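Local coordinates for protein phosphodiesterase (Candida albicans, PDB 6CPU) that belongs to the phosphodiesterase family, with a largely helical, metal-binding domain of the HD type that holds zinc and magnesium ions, at residues N271-D281 and W476-E486; K459-T467 and F532-F541. All blocks are in the same frame, centred on the assembly; numbering follows the deposited sequence.

Contact 1: residues N271-D281 and W476-E486; sequences NPFHNFRHAVD and WAMVLSREFAE. With ZN (zinc ion), chain B.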
loop_
_atom_site.group_PDB
_atom_site.type_symbol
_atom_site.label_atom_id
_atom_site.label_comp_id
_atom_site.label_asym_id
_atom_site.label_seq_id
_atom_site.Cartn_x
_atom_site.Cartn_y
_atom_site.Cartn_z
ATOM N N ASN A 271 8.120 5.285 4.082
ATOM C CA ASN A 271 8.244 5.759 2.712
ATOM C C ASN A 271 7.489 7.088 2.638
ATOM O O ASN A 271 6.332 7.153 3.043
ATOM C CB ASN A 271 7.659 4.803 1.679
ATOM C CG ASN A 271 8.499 3.538 1.468
ATOM O OD1 ASN A 271 9.556 3.333 2.068
ATOM N ND2 ASN A 271 8.024 2.701 0.599
ATOM N N PRO A 272 8.142 8.158 2.134
ATOM C CA PRO A 272 7.354 9.403 2.081
ATOM C C PRO A 272 6.177 9.337 1.118
ATOM O O PRO A 272 5.116 9.906 1.410
ATOM C CB PRO A 272 8.388 10.453 1.639
ATOM C CG PRO A 272 9.685 9.896 2.084
ATOM C CD PRO A 272 9.564 8.407 1.857
ATOM N N PHE A 273 6.342 8.668 -0.019
ATOM C CA PHE A 273 5.293 8.577 -1.019
ATOM C C PHE A 273 4.631 7.204 -1.155
ATOM O O PHE A 273 3.415 7.102 -1.023
ATOM C CB PHE A 273 5.825 8.982 -2.392
ATOM C CG PHE A 273 4.760 9.073 -3.440
ATOM C CD1 PHE A 273 4.101 10.267 -3.661
ATOM C CD2 PHE A 273 4.413 7.976 -4.212
ATOM C CE1 PHE A 273 3.125 10.368 -4.620
ATOM C CE2 PHE A 273 3.425 8.064 -5.169
ATOM C CZ PHE A 273 2.780 9.276 -5.383
ATOM N N HIS A 274 5.430 6.172 -1.458
ATOM C CA HIS A 274 4.909 4.806 -1.707
ATOM C C HIS A 274 4.595 4.034 -0.430
ATOM O O HIS A 274 5.206 3.013 -0.130
ATOM C CB HIS A 274 5.879 4.026 -2.603
ATOM C CG HIS A 274 5.931 4.552 -4.003
ATOM N ND1 HIS A 274 6.924 5.402 -4.444
ATOM C CD2 HIS A 274 5.084 4.391 -5.043
ATOM C CE1 HIS A 274 6.697 5.720 -5.709
ATOM N NE2 HIS A 274 5.583 5.123 -6.094
ATOM N N ASN A 275 3.628 4.551 0.308
ATOM C CA ASN A 275 3.187 3.968 1.578
ATOM C C ASN A 275 1.722 3.578 1.470
ATOM O O ASN A 275 1.147 3.598 0.381
ATOM C CB ASN A 275 3.437 4.944 2.710
ATOM C CG ASN A 275 2.786 6.291 2.469
ATOM O OD1 ASN A 275 1.816 6.406 1.739
ATOM N ND2 ASN A 275 3.343 7.305 3.062
ATOM N N PHE A 276 1.134 3.169 2.581
ATOM C CA PHE A 276 -0.269 2.727 2.589
ATOM C C PHE A 276 -1.205 3.873 2.174
ATOM O O PHE A 276 -2.196 3.645 1.493
ATOM C CB PHE A 276 -0.608 2.231 3.972
ATOM C CG PHE A 276 -2.004 1.724 4.116
ATOM C CD1 PHE A 276 -2.445 0.662 3.357
ATOM C CD2 PHE A 276 -2.853 2.274 5.077
ATOM C CE1 PHE A 276 -3.741 0.191 3.503
ATOM C CE2 PHE A 276 -4.142 1.789 5.238
ATOM C CZ PHE A 276 -4.579 0.754 4.453
ATOM N N ARG A 277 -0.855 5.097 2.545
ATOM C CA ARG A 277 -1.651 6.280 2.155
ATOM C C ARG A 277 -1.772 6.408 0.625
ATOM O O ARG A 277 -2.866 6.692 0.126
ATOM C CB ARG A 277 -1.105 7.562 2.802
ATOM C CG ARG A 277 -1.809 8.861 2.403
ATOM C CD ARG A 277 -1.320 10.075 3.181
ATOM N NE ARG A 277 -1.589 9.914 4.603
ATOM C CZ ARG A 277 -0.718 9.516 5.520
ATOM N NH1 ARG A 277 0.565 9.297 5.225
ATOM N NH2 ARG A 277 -1.134 9.355 6.761
ATOM N N HIS A 278 -0.675 6.174 -0.100
ATOM C CA HIS A 278 -0.683 6.169 -1.578
ATOM C C HIS A 278 -1.580 5.077 -2.123
ATOM O O HIS A 278 -2.352 5.307 -3.046
ATOM C CB HIS A 278 0.742 6.037 -2.159
ATOM C CG HIS A 278 0.791 5.764 -3.637
ATOM N ND1 HIS A 278 0.307 6.646 -4.582
ATOM C CD2 HIS A 278 1.277 4.702 -4.331
ATOM C CE1 HIS A 278 0.490 6.137 -5.791
ATOM N NE2 HIS A 278 1.076 4.957 -5.670
ATOM N N ALA A 279 -1.477 3.871 -1.555
ATOM C CA ALA A 279 -2.317 2.765 -1.974
ATOM C C ALA A 279 -3.805 3.103 -1.840
ATOM O O ALA A 279 -4.612 2.827 -2.754
ATOM C CB ALA A 279 -1.990 1.508 -1.176
ATOM N N VAL A 280 -4.159 3.684 -0.697
ATOM C CA VAL A 280 -5.542 4.013 -0.412
ATOM C C VAL A 280 -6.013 5.169 -1.320
ATOM O O VAL A 280 -7.126 5.151 -1.812
ATOM C CB VAL A 280 -5.755 4.326 1.082
ATOM C CG1 VAL A 280 -7.196 4.740 1.334
ATOM C CG2 VAL A 280 -5.398 3.100 1.935
ATOM N N ASP A 281 -5.132 6.122 -1.569
ATOM C CA ASP A 281 -5.397 7.179 -2.544
ATOM C C ASP A 281 -5.699 6.624 -3.937
ATOM O O ASP A 281 -6.686 7.015 -4.569
ATOM C CB ASP A 281 -4.207 8.114 -2.611
ATOM C CG ASP A 281 -4.471 9.310 -3.481
ATOM O OD1 ASP A 281 -5.399 10.084 -3.155
ATOM O OD2 ASP A 281 -3.743 9.468 -4.474
ATOM N N TRP A 476 0.867 16.200 -2.469
ATOM C CA TRP A 476 1.446 14.978 -3.046
ATOM C C TRP A 476 2.795 15.250 -3.711
ATOM O O TRP A 476 3.731 14.481 -3.557
ATOM C CB TRP A 476 0.492 14.356 -4.064
ATOM C CG TRP A 476 -0.630 13.583 -3.449
ATOM C CD1 TRP A 476 -1.966 13.881 -3.485
ATOM C CD2 TRP A 476 -0.512 12.371 -2.707
ATOM N NE1 TRP A 476 -2.686 12.924 -2.808
ATOM C CE2 TRP A 476 -1.817 11.987 -2.319
ATOM C CE3 TRP A 476 0.570 11.573 -2.326
ATOM C CZ2 TRP A 476 -2.063 10.838 -1.568
ATOM C CZ3 TRP A 476 0.318 10.424 -1.579
ATOM C CH2 TRP A 476 -0.985 10.079 -1.202
ATOM N N ALA A 477 2.891 16.356 -4.452
ATOM C CA ALA A 477 4.141 16.728 -5.111
ATOM C C ALA A 477 5.273 16.882 -4.114
ATOM O O ALA A 477 6.418 16.514 -4.387
ATOM C CB ALA A 477 3.963 18.019 -5.907
ATOM N N MET A 478 4.955 17.443 -2.956
ATOM C CA MET A 478 5.916 17.600 -1.891
ATOM C C MET A 478 6.439 16.267 -1.337
ATOM O O MET A 478 7.643 16.096 -1.152
ATOM C CB MET A 478 5.280 18.400 -0.756
ATOM C CG MET A 478 6.131 18.485 0.487
ATOM S SD MET A 478 5.607 19.866 1.511
ATOM C CE MET A 478 6.718 19.673 2.891
ATOM N N VAL A 479 5.539 15.341 -1.021
ATOM C CA VAL A 479 5.997 14.063 -0.458
ATOM C C VAL A 479 6.725 13.216 -1.518
ATOM O O VAL A 479 7.696 12.534 -1.192
ATOM C CB VAL A 479 4.873 13.294 0.280
ATOM C CG1 VAL A 479 4.297 14.180 1.387
ATOM C CG2 VAL A 479 3.784 12.817 -0.666
ATOM N N LEU A 480 6.298 13.306 -2.776
ATOM C CA LEU A 480 6.993 12.644 -3.881
ATOM C C LEU A 480 8.429 13.163 -4.004
ATOM O O LEU A 480 9.358 12.379 -4.165
ATOM C CB LEU A 480 6.222 12.797 -5.210
ATOM C CG LEU A 480 6.766 12.017 -6.430
ATOM C CD1 LEU A 480 6.845 10.519 -6.160
ATOM C CD2 LEU A 480 5.928 12.261 -7.672
ATOM N N SER A 481 8.616 14.477 -3.882
ATOM C CA SER A 481 9.966 15.055 -3.837
ATOM C C SER A 481 10.815 14.581 -2.664
ATOM O O SER A 481 12.032 14.424 -2.806
ATOM C CB SER A 481 9.903 16.592 -3.844
ATOM O OG SER A 481 9.120 17.024 -4.936
ATOM N N ARG A 482 10.206 14.357 -1.497
ATOM C CA ARG A 482 10.971 13.855 -0.358
ATOM C C ARG A 482 11.558 12.476 -0.675
ATOM O O ARG A 482 12.727 12.212 -0.364
ATOM C CB ARG A 482 10.124 13.755 0.911
ATOM C CG ARG A 482 9.680 15.081 1.488
ATOM C CD ARG A 482 8.695 14.859 2.610
ATOM N NE ARG A 482 8.449 16.066 3.404
ATOM C CZ ARG A 482 7.655 16.109 4.471
ATOM N NH1 ARG A 482 7.019 15.009 4.882
ATOM N NH2 ARG A 482 7.492 17.259 5.132
ATOM N N GLU A 483 10.744 11.618 -1.273
ATOM C CA GLU A 483 11.182 10.259 -1.604
ATOM C C GLU A 483 12.252 10.285 -2.700
ATOM O O GLU A 483 13.230 9.567 -2.608
ATOM C CB GLU A 483 10.001 9.380 -2.002
ATOM C CG GLU A 483 10.358 7.908 -2.056
ATOM C CD GLU A 483 9.141 7.001 -2.136
ATOM O OE1 GLU A 483 8.286 7.019 -1.215
ATOM O OE2 GLU A 483 9.053 6.264 -3.129
ATOM N N PHE A 484 12.073 11.136 -3.710
ATOM C CA PHE A 484 13.109 11.381 -4.726
ATOM C C PHE A 484 14.443 11.769 -4.094
ATOM O O PHE A 484 15.483 11.232 -4.483
ATOM C CB PHE A 484 12.659 12.462 -5.727
ATOM C CG PHE A 484 13.665 12.742 -6.823
ATOM C CD1 PHE A 484 13.557 12.118 -8.067
ATOM C CD2 PHE A 484 14.723 13.634 -6.616
ATOM C CE1 PHE A 484 14.479 12.373 -9.075
ATOM C CE2 PHE A 484 15.647 13.887 -7.622
ATOM C CZ PHE A 484 15.525 13.260 -8.850
ATOM N N ALA A 485 14.420 12.683 -3.123
ATOM C CA ALA A 485 15.648 13.137 -2.450
ATOM C C ALA A 485 16.327 12.030 -1.642
ATOM O O ALA A 485 17.550 11.969 -1.568
ATOM C CB ALA A 485 15.351 14.331 -1.543
ATOM N N GLU A 486 15.525 11.161 -1.021
ATOM C CA GLU A 486 16.078 10.003 -0.320
ATOM C C GLU A 486 16.773 9.046 -1.294
ATOM O O GLU A 486 17.836 8.516 -0.981
ATOM C CB GLU A 486 14.985 9.275 0.474
ATOM C CG GLU A 486 14.434 10.076 1.661
ATOM C CD GLU A 486 13.451 9.267 2.515
ATOM O OE1 GLU A 486 13.177 8.108 2.122
ATOM O OE2 GLU A 486 12.978 9.771 3.567
HETATM ZN ZN ZN B . 1.661 3.470 -7.161
HETATM O O HOH W 1 3.320 4.896 -7.486
HETATM O O HOH W 2 -5.499 12.685 -2.715
HETATM O O HOH W 3 2.605 2.328 -8.739
#
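Glu483 reaches from helix 470-495 to the loop 271-275 and grips it with both carboxylate oxygens. OE2 lies in the ring plane of His274 and takes an almost straight bond from His274 ND1, at 2.6 Å (N-H...O 174°). OE1 accepts two backbone donors: His274 N at 3.0 Å on its syn side, and Phe273 N on its anti side. The ND1 bond fixes the imidazole's rotation, while the two bonds to OE1 hold the backbone at Phe273 and His274. NE2 of the ring meets water 1, a ligand of the zinc ion, so His274 is second-shell, oriented by Glu483 one layer further out.

The tightly packed part lies beside this grip. The Phe273 ring is directed at the helix by a chi1 of -173°, which sets CG opposite the backbone N. Leu480 CD1 sits over one face, 3.8 Å from the centroid, and the edge of the Trp476 six-membered ring turns toward the face of Phe273 in an offset edge-to-face pair, planes 68° apart. Trp476 then runs on to the second turn of helix 276-292, where its CZ2 lies 3.4 Å from Asp281 CG. Water 2 joins them, accepting from Trp476 NE1 and donating to Asp281 OD1, also in a salt bridge with Arg468. Pro272 packs against Glu483, Arg482 and Glu486, its CG 3.6 Å from Glu486 OE2, a carboxylate engaged by Arg127 and Tyr508.

The more open side holds exposed Leu480 and partly exposed His274, which faces water 1.

His278 NE2 binds the zinc ion with Asp350, His349 and Asp462. The axes of segments 276-281 and 476-486 come no closer than 13.0 Å; loop 271-275 and Trp476 span the distance. Helices 227-242 and 253-264 cover Phe276, and helix 525-547 packs on Ala477.

Contact 2: residues K459-T467 and F532-F541; sequences KCADISNVT and FINLFAENLF. With ZN (zinc ion), chain B.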
loop_
_atom_site.group_PDB
_atom_site.type_symbol
_atom_site.label_atom_id
_atom_site.label_comp_id
_atom_site.label_asym_id
_atom_site.label_seq_id
_atom_site.Cartn_x
_atom_site.Cartn_y
_atom_site.Cartn_z
ATOM N N LYS A 459 -3.880 2.562 -14.213
ATOM C CA LYS A 459 -2.821 3.496 -14.627
ATOM C C LYS A 459 -3.174 4.936 -14.309
ATOM O O LYS A 459 -2.343 5.699 -13.813
ATOM C CB LYS A 459 -2.521 3.376 -16.123
ATOM C CG LYS A 459 -1.554 2.257 -16.462
ATOM C CD LYS A 459 -1.331 2.122 -17.967
ATOM C CE LYS A 459 -0.643 3.348 -18.546
ATOM N NZ LYS A 459 0.582 3.738 -17.801
ATOM N N CYS A 460 -4.405 5.311 -14.636
ATOM C CA CYS A 460 -4.883 6.674 -14.393
ATOM C C CYS A 460 -4.906 6.958 -12.886
ATOM O O CYS A 460 -4.415 7.992 -12.430
ATOM C CB CYS A 460 -6.266 6.867 -15.017
ATOM S SG CYS A 460 -6.234 7.072 -16.826
ATOM N N ALA A 461 -5.443 6.014 -12.120
ATOM C CA ALA A 461 -5.481 6.134 -10.650
ATOM C C ALA A 461 -4.091 6.294 -10.054
ATOM O O ALA A 461 -3.865 7.159 -9.204
ATOM C CB ALA A 461 -6.182 4.931 -10.046
ATOM N N ASP A 462 -3.146 5.470 -10.509
ATOM C CA ASP A 462 -1.789 5.521 -9.973
ATOM C C ASP A 462 -1.101 6.872 -10.198
ATOM O O ASP A 462 -0.313 7.311 -9.355
ATOM C CB ASP A 462 -0.949 4.395 -10.568
ATOM C CG ASP A 462 0.367 4.190 -9.843
ATOM O OD1 ASP A 462 0.454 4.357 -8.593
ATOM O OD2 ASP A 462 1.323 3.839 -10.555
ATOM N N ILE A 463 -1.388 7.536 -11.322
ATOM C CA ILE A 463 -0.772 8.844 -11.607
ATOM C C ILE A 463 -1.778 9.994 -11.463
ATOM O O ILE A 463 -1.657 11.026 -12.129
ATOM C CB ILE A 463 -0.080 8.883 -13.002
ATOM C CG1 ILE A 463 -1.083 8.710 -14.148
ATOM C CG2 ILE A 463 0.997 7.812 -13.094
ATOM C CD1 ILE A 463 -0.565 9.248 -15.470
ATOM N N SER A 464 -2.743 9.832 -10.559
ATOM C CA SER A 464 -3.860 10.775 -10.441
ATOM C C SER A 464 -3.550 12.023 -9.621
ATOM O O SER A 464 -4.404 12.912 -9.523
ATOM C CB SER A 464 -5.086 10.058 -9.865
ATOM O OG SER A 464 -4.852 9.667 -8.521
ATOM N N ASN A 465 -2.351 12.121 -9.045
ATOM C CA ASN A 465 -2.001 13.269 -8.224
ATOM C C ASN A 465 -2.200 14.596 -8.965
ATOM O O ASN A 465 -2.688 15.557 -8.373
ATOM C CB ASN A 465 -0.555 13.197 -7.756
ATOM C CG ASN A 465 -0.325 12.133 -6.701
ATOM O OD1 ASN A 465 -1.253 11.453 -6.237
ATOM N ND2 ASN A 465 0.920 11.996 -6.300
ATOM N N VAL A 466 -1.805 14.641 -10.240
ATOM C CA VAL A 466 -1.980 15.860 -11.055
ATOM C C VAL A 466 -3.439 16.159 -11.430
ATOM O O VAL A 466 -3.724 17.274 -11.880
ATOM C CB VAL A 466 -1.109 15.860 -12.338
ATOM C CG1 VAL A 466 0.368 15.839 -11.969
ATOM C CG2 VAL A 466 -1.469 14.714 -13.268
ATOM N N THR A 467 -4.329 15.171 -11.279
ATOM C CA THR A 467 -5.768 15.319 -11.536
ATOM C C THR A 467 -6.610 15.665 -10.291
ATOM O O THR A 467 -7.812 15.899 -10.406
ATOM C CB THR A 467 -6.382 14.057 -12.182
ATOM O OG1 THR A 467 -6.484 12.999 -11.218
ATOM C CG2 THR A 467 -5.560 13.582 -13.376
ATOM N N PHE A 532 5.842 16.418 -15.881
ATOM C CA PHE A 532 5.024 15.204 -15.805
ATOM C C PHE A 532 3.705 15.297 -16.573
ATOM O O PHE A 532 3.295 14.332 -17.226
ATOM C CB PHE A 532 4.750 14.817 -14.346
ATOM C CG PHE A 532 4.114 13.470 -14.202
ATOM C CD1 PHE A 532 4.889 12.320 -14.232
ATOM C CD2 PHE A 532 2.733 13.342 -14.074
ATOM C CE1 PHE A 532 4.305 11.070 -14.122
ATOM C CE2 PHE A 532 2.143 12.093 -13.965
ATOM C CZ PHE A 532 2.932 10.955 -13.986
ATOM N N ILE A 533 3.043 16.448 -16.496
ATOM C CA ILE A 533 1.781 16.652 -17.212
ATOM C C ILE A 533 1.978 16.606 -18.731
ATOM O O ILE A 533 1.218 15.945 -19.440
ATOM C CB ILE A 533 1.103 17.980 -16.806
ATOM C CG1 ILE A 533 0.581 17.878 -15.369
ATOM C CG2 ILE A 533 -0.044 18.322 -17.758
ATOM C CD1 ILE A 533 0.355 19.214 -14.700
ATOM N N ASN A 534 2.998 17.303 -19.224
ATOM C CA ASN A 534 3.283 17.316 -20.662
ATOM C C ASN A 534 3.716 15.951 -21.185
ATOM O O ASN A 534 3.156 15.448 -22.156
ATOM C CB ASN A 534 4.344 18.373 -21.000
ATOM C CG ASN A 534 3.785 19.788 -20.995
ATOM O OD1 ASN A 534 2.623 20.008 -21.337
ATOM N ND2 ASN A 534 4.615 20.755 -20.614
ATOM N N LEU A 535 4.692 15.344 -20.520
ATOM C CA LEU A 535 5.291 14.112 -21.021
ATOM C C LEU A 535 4.480 12.841 -20.747
ATOM O O LEU A 535 4.670 11.855 -21.449
ATOM C CB LEU A 535 6.725 13.974 -20.498
ATOM C CG LEU A 535 7.671 15.033 -21.092
ATOM C CD1 LEU A 535 8.836 15.343 -20.164
ATOM C CD2 LEU A 535 8.179 14.608 -22.467
ATOM N N PHE A 536 3.579 12.854 -19.759
ATOM C CA PHE A 536 2.769 11.656 -19.443
ATOM C C PHE A 536 1.257 11.879 -19.259
ATOM O O PHE A 536 0.454 11.263 -19.961
ATOM C CB PHE A 536 3.325 10.942 -18.199
ATOM C CG PHE A 536 4.739 10.449 -18.359
ATOM C CD1 PHE A 536 5.048 9.488 -19.308
ATOM C CD2 PHE A 536 5.760 10.944 -17.555
ATOM C CE1 PHE A 536 6.349 9.037 -19.461
ATOM C CE2 PHE A 536 7.064 10.495 -17.702
ATOM C CZ PHE A 536 7.358 9.539 -18.658
ATOM N N ALA A 537 0.867 12.734 -18.316
ATOM C CA ALA A 537 -0.523 12.765 -17.835
ATOM C C ALA A 537 -1.530 13.283 -18.862
ATOM O O ALA A 537 -2.537 12.619 -19.148
ATOM C CB ALA A 537 -0.622 13.582 -16.558
ATOM N N GLU A 538 -1.258 14.468 -19.406
ATOM C CA GLU A 538 -2.170 15.106 -20.358
ATOM C C GLU A 538 -2.614 14.114 -21.425
ATOM O O GLU A 538 -3.807 13.938 -21.645
ATOM C CB GLU A 538 -1.521 16.336 -21.002
ATOM C CG GLU A 538 -2.485 17.202 -21.804
ATOM C CD GLU A 538 -2.031 18.649 -21.925
ATOM O OE1 GLU A 538 -0.825 18.928 -21.755
ATOM O OE2 GLU A 538 -2.890 19.516 -22.192
ATOM N N ASN A 539 -1.653 13.438 -22.051
ATOM C CA ASN A 539 -1.959 12.499 -23.129
ATOM C C ASN A 539 -2.752 11.274 -22.700
ATOM O O ASN A 539 -3.670 10.856 -23.407
ATOM C CB ASN A 539 -0.676 12.058 -23.837
ATOM C CG ASN A 539 -0.058 13.169 -24.662
ATOM O OD1 ASN A 539 -0.755 14.058 -25.153
ATOM N ND2 ASN A 539 1.258 13.125 -24.820
ATOM N N LEU A 540 -2.406 10.688 -21.552
ATOM C CA LEU A 540 -3.116 9.493 -21.076
ATOM C C LEU A 540 -4.568 9.804 -20.708
ATOM O O LEU A 540 -5.485 9.078 -21.095
ATOM C CB LEU A 540 -2.409 8.866 -19.864
ATOM C CG LEU A 540 -3.099 7.636 -19.255
ATOM C CD1 LEU A 540 -3.073 6.451 -20.209
ATOM C CD2 LEU A 540 -2.462 7.265 -17.922
ATOM N N PHE A 541 -4.774 10.860 -19.934
ATOM C CA PHE A 541 -6.123 11.192 -19.477
ATOM C C PHE A 541 -7.019 11.641 -20.647
ATOM O O PHE A 541 -8.152 11.157 -20.789
ATOM C CB PHE A 541 -6.076 12.222 -18.346
ATOM C CG PHE A 541 -5.727 11.620 -17.011
ATOM C CD1 PHE A 541 -6.693 10.941 -16.276
ATOM C CD2 PHE A 541 -4.432 11.684 -16.509
ATOM C CE1 PHE A 541 -6.379 10.366 -15.059
ATOM C CE2 PHE A 541 -4.114 11.105 -15.288
ATOM C CZ PHE A 541 -5.087 10.446 -14.566
HETATM ZN ZN ZN B . 1.661 3.470 -7.161
HETATM O O HOH W 3 2.605 2.328 -8.739
HETATM O O HOH W 1 3.320 4.896 -7.486
#
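The Phe541 ring is held between Cys460 and Thr467. Thr467 CG2 stands over one face, 3.5 Å from the centroid, and Cys460 SG lies over the opposite face at 4.2 Å, a sulfur-aromatic contact. At the rim, Cys460 O comes within 3.3 Å of Phe541 CZ. Next to this sandwich, Ile463 points toward helix 525-547: its CG1 branch, set between the backbone N and carbonyl carbon (chi1 64°), carries CD1 to Leu540 CD2 at 3.7 Å, while its CB meets the edge of the Phe532 ring. Val466 completes the apolar surface, with CG2 3.6 Å from Ala537 CB and CG1 against Phe532 and Ile533.

No hydrogen bond crosses the interface; the polar bonds that shape it are internal. Thr467 OG1 binds Ser464 O at 2.7 Å, in the carbonyl plane on a lone pair, which turns the CG2 methyl to the Phe541 ring. Ser464 OG in turn holds Ala461 O, pinning the chain where helix 446-462 ends. On that last turn Asp462 OD1 binds the zinc ion at 2.1 Å, while its OD2 accepts from water 3, another zinc ligand.

Helix 552-569 packs on Thr467, Ile533 and Phe541 through Ile558, and helix 276-292 lies against Cys460 and Ala461, placing this buried seam among helices 276-292, 525-547 and 552-569.

How the contacts relate
Both contacts are largely buried and meet at the zinc ion, contact 1 through His278 and contact 2 through Asp462, with waters 1 and 3 common to both. Their chemistry differs. Contact 1, nearer the centre of the chain, joins a loop to a helix with charged and polar groups beside its aromatic packing, and has one exposed residue, Leu480; contact 2 is an apolar seam that no hydrogen bond crosses. Asn465 of 459-467 packs against Phe273, Trp476 and Asp281, tying the two directly. The segments alternate along the chain, and helices 446-462 and 470-495, one from each contact, follow one another.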